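Local atomic coordinates of thymidylate synthase 1 (Bacillus subtilis, PDB entry 1BKP), a protein that catalyses the reductive methylation of dUMP to dTMP with 5,10-methylenetetrahydrofolate as methyl donor and reductant, supplying a precursor for DNA synthesis. Residues A[1-6]-A[47-52]. Numbering follows the deposited sequence.
Sequences TQFDKQ and MRFDNS
M47 meets F3 in a Met-aromatic contact: its sulfur SD lies at the ring edge, 3.4 Å from F3 CE1, and both side chains also touch V192 of helix 188-206. At R48 the backbone takes over, gripped at both polar atoms by the amide of Q6. R48 N reaches an in-plane lone pair of Q6 OE1 at 3.2 Å, while Q6 NE2 gives R48 O a straighter bond of 2.9 Å (165° at the hydrogen). Extended beyond CG, the Q6 chain carries this amide from the first turn of helix 3-17 to the strand and past the F49 ring, their planes 30° apart. Cutting Q6 back to an alanine is likely to leave R48 N and R48 O without these partners and to uncover part of that ring. With CG beside its own backbone N (chi1 -55°), F49 puts its ring edge against T1 O, 3.4 Å from CD1, and CZ near F3 CD1. T1 CG2 lies 3.3 Å from D50 OD1. One water links T1 OG1 to N51 N, the latter bond weak. S52 N and S52 OG both donate to D50 OD1, the former closing an Asx turn. One helix side chain thus satisfies both backbone polar atoms of a strand residue, with rings and sulfur packed alongside.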
ATOM      1  N   THR A   1       4.980 -15.939  17.539  1.00 49.83           N
ATOM      2  CA  THR A   1       5.073 -14.659  16.859  1.00 38.98           C
ATOM      3  C   THR A   1       4.147 -13.723  17.506  1.00 35.26           C
ATOM      4  O   THR A   1       3.507 -12.980  16.782  1.00 40.31           O
ATOM      5  CB  THR A   1       4.610 -14.802  15.395  1.00 33.02           C
ATOM      6  OG1 THR A   1       3.846 -15.955  15.344  1.00 36.72           O
ATOM      7  CG2 THR A   1       5.741 -15.044  14.466  1.00 38.38           C
ATOM      8  N   GLN A   2       3.972 -13.775  18.835  1.00 30.53           N
ATOM      9  CA  GLN A   2       3.077 -12.907  19.428  1.00 24.90           C
ATOM     10  C   GLN A   2       2.959 -11.520  18.731  1.00 21.53           C
ATOM     11  O   GLN A   2       3.877 -10.667  18.514  1.00 17.42           O
ATOM     12  CB  GLN A   2       3.146 -12.701  21.013  1.00 12.68           C
ATOM     13  CG  GLN A   2       2.025 -13.686  21.847  1.00 26.39           C
ATOM     14  CD  GLN A   2       0.545 -13.682  21.320  1.00 35.33           C
ATOM     15  OE1 GLN A   2      -0.168 -14.663  21.496  1.00 48.12           O
ATOM     16  NE2 GLN A   2       0.054 -12.540  20.822  1.00 23.06           N
ATOM     17  N   PHE A   3       1.706 -11.323  18.484  1.00 18.71           N
ATOM     18  CA  PHE A   3       1.192 -10.053  18.134  1.00 16.11           C
ATOM     19  C   PHE A   3       1.417  -9.196  19.422  1.00 14.58           C
ATOM     20  O   PHE A   3       1.668  -8.041  19.309  1.00 16.46           O
ATOM     21  CB  PHE A   3      -0.292 -10.228  17.871  1.00 16.33           C
ATOM     22  CG  PHE A   3      -1.007  -8.951  17.454  1.00 19.73           C
ATOM     23  CD1 PHE A   3      -0.301  -7.838  16.970  1.00 21.75           C
ATOM     24  CD2 PHE A   3      -2.362  -8.840  17.578  1.00 22.67           C
ATOM     25  CE1 PHE A   3      -0.965  -6.638  16.634  1.00 21.78           C
ATOM     26  CE2 PHE A   3      -3.006  -7.585  17.220  1.00 23.12           C
ATOM     27  CZ  PHE A   3      -2.313  -6.541  16.769  1.00 21.09           C
ATOM     28  N   ASP A   4       1.341  -9.744  20.633  1.00 13.05           N
ATOM     29  CA  ASP A   4       1.511  -8.930  21.847  1.00 15.04           C
ATOM     30  C   ASP A   4       2.858  -8.294  21.795  1.00 17.17           C
ATOM     31  O   ASP A   4       3.013  -7.158  22.169  1.00 18.23           O
ATOM     32  CB  ASP A   4       1.519  -9.811  23.103  1.00 17.75           C
ATOM     33  CG  ASP A   4       0.115 -10.353  23.471  1.00 18.30           C
ATOM     34  OD1 ASP A   4      -0.803  -9.553  23.531  1.00 17.78           O
ATOM     35  OD2 ASP A   4      -0.001 -11.527  23.835  1.00 20.78           O
ATOM     36  N   LYS A   5       3.879  -9.055  21.412  1.00 15.04           N
ATOM     37  CA  LYS A   5       5.235  -8.474  21.372  1.00 14.63           C
ATOM     38  C   LYS A   5       5.409  -7.350  20.376  1.00 16.18           C
ATOM     39  O   LYS A   5       5.921  -6.295  20.682  1.00 19.53           O
ATOM     40  CB  LYS A   5       6.261  -9.587  21.075  1.00 19.89           C
ATOM     41  CG  LYS A   5       6.331 -10.527  22.285  1.00 41.52           C
ATOM     42  CD  LYS A   5       7.461 -11.513  22.232  1.00 45.39           C
ATOM     43  CE  LYS A   5       7.315 -12.466  23.388  1.00 46.26           C
ATOM     44  NZ  LYS A   5       7.239 -11.645  24.638  1.00 49.45           N
ATOM     45  N   GLN A   6       4.899  -7.581  19.169  1.00 14.89           N
ATOM     46  CA  GLN A   6       5.013  -6.586  18.129  1.00 16.73           C
ATOM     47  C   GLN A   6       4.163  -5.421  18.403  1.00 16.59           C
ATOM     48  O   GLN A   6       4.571  -4.289  18.117  1.00 14.62           O
ATOM     49  CB  GLN A   6       4.664  -7.213  16.757  1.00 17.84           C
ATOM     50  CG  GLN A   6       5.745  -8.231  16.350  1.00 16.01           C
ATOM     51  CD  GLN A   6       5.522  -8.710  14.886  1.00 17.83           C
ATOM     52  OE1 GLN A   6       5.419  -7.892  13.985  1.00 15.14           O
ATOM     53  NE2 GLN A   6       5.371  -9.981  14.691  1.00 21.00           N
ATOM     54  N   MET A  47       3.805  -5.077  10.723  1.00 17.43           N
ATOM     55  CA  MET A  47       3.859  -6.274  11.575  1.00 18.72           C
ATOM     56  C   MET A  47       3.839  -7.428  10.597  1.00 16.29           C
ATOM     57  O   MET A  47       3.120  -7.327   9.567  1.00 14.04           O
ATOM     58  CB  MET A  47       2.638  -6.327  12.536  1.00 20.44           C
ATOM     59  CG  MET A  47       2.758  -5.200  13.583  1.00 24.81           C
ATOM     60  SD  MET A  47       1.274  -5.135  14.643  1.00 29.24           S
ATOM     61  CE  MET A  47       0.162  -4.602  13.566  1.00 27.47           C
ATOM     62  N   ARG A  48       4.639  -8.481  10.893  1.00 14.74           N
ATOM     63  CA  ARG A  48       4.692  -9.668  10.000  1.00 15.96           C
ATOM     64  C   ARG A  48       4.587 -10.889  10.894  1.00 16.79           C
ATOM     65  O   ARG A  48       5.246 -10.927  11.945  1.00 16.08           O
ATOM     66  CB  ARG A  48       6.042  -9.789   9.298  1.00 12.48           C
ATOM     67  CG  ARG A  48       6.477  -8.591   8.557  1.00 25.29           C
ATOM     68  CD  ARG A  48       7.815  -8.880   7.871  1.00 29.02           C
ATOM     69  NE  ARG A  48       7.865  -9.778   6.701  1.00 32.33           N
ATOM     70  CZ  ARG A  48       8.163  -9.334   5.459  1.00 29.50           C
ATOM     71  NH1 ARG A  48       8.223  -8.026   5.192  1.00 19.86           N
ATOM     72  NH2 ARG A  48       8.301 -10.172   4.461  1.00 19.01           N
ATOM     73  N   PHE A  49       3.868 -11.891  10.422  1.00 16.85           N
ATOM     74  CA  PHE A  49       3.662 -13.124  11.184  1.00 16.73           C
ATOM     75  C   PHE A  49       3.861 -14.301  10.225  1.00 16.69           C
ATOM     76  O   PHE A  49       3.454 -14.267   9.031  1.00 15.89           O
ATOM     77  CB  PHE A  49       2.232 -13.130  11.725  1.00 15.38           C
ATOM     78  CG  PHE A  49       1.917 -11.927  12.519  1.00 16.25           C
ATOM     79  CD1 PHE A  49       2.218 -11.886  13.888  1.00 14.93           C
ATOM     80  CD2 PHE A  49       1.285 -10.866  11.947  1.00 17.44           C
ATOM     81  CE1 PHE A  49       1.852 -10.805  14.597  1.00 15.08           C
ATOM     82  CE2 PHE A  49       0.930  -9.788  12.696  1.00 17.93           C
ATOM     83  CZ  PHE A  49       1.197  -9.755  13.985  1.00 15.66           C
ATOM     84  N   ASP A  50       4.350 -15.383  10.793  1.00 16.25           N
ATOM     85  CA  ASP A  50       4.634 -16.537   9.959  1.00 17.13           C
ATOM     86  C   ASP A  50       3.467 -17.540   9.983  1.00 20.28           C
ATOM     87  O   ASP A  50       3.478 -18.610   9.351  1.00 22.59           O
ATOM     88  CB  ASP A  50       5.963 -17.160  10.411  1.00 16.55           C
ATOM     89  CG  ASP A  50       5.929 -17.702  11.830  1.00 19.46           C
ATOM     90  OD1 ASP A  50       4.912 -17.630  12.522  1.00 20.89           O
ATOM     91  OD2 ASP A  50       6.955 -18.249  12.247  1.00 25.32           O
ATOM     92  N   ASN A  51       2.411 -17.161  10.685  1.00 18.50           N
ATOM     93  CA  ASN A  51       1.234 -17.990  10.804  1.00 19.11           C
ATOM     94  C   ASN A  51       1.364 -19.254  11.658  1.00 19.49           C
ATOM     95  O   ASN A  51       0.497 -20.163  11.603  1.00 20.86           O
ATOM     96  CB  ASN A  51       0.589 -18.274   9.415  1.00 14.55           C
ATOM     97  CG  ASN A  51      -0.489 -17.229   9.078  1.00 20.51           C
ATOM     98  OD1 ASN A  51      -1.309 -16.915   9.937  1.00 19.69           O
ATOM     99  ND2 ASN A  51      -0.450 -16.650   7.835  1.00 19.85           N
ATOM    100  N   SER A  52       2.393 -19.296  12.496  1.00 17.05           N
ATOM    101  CA  SER A  52       2.567 -20.460  13.376  1.00 19.33           C
ATOM    102  C   SER A  52       1.570 -20.291  14.515  1.00 24.50           C
ATOM    103  O   SER A  52       1.236 -21.220  15.197  1.00 26.86           O
ATOM    104  CB  SER A  52       3.985 -20.556  13.868  1.00 16.13           C
ATOM    105  OG  SER A  52       4.388 -19.342  14.484  1.00 24.21           O
TER
HETATM  106  O   HOH W   1       1.898 -16.085  13.366  1.00 18.50           O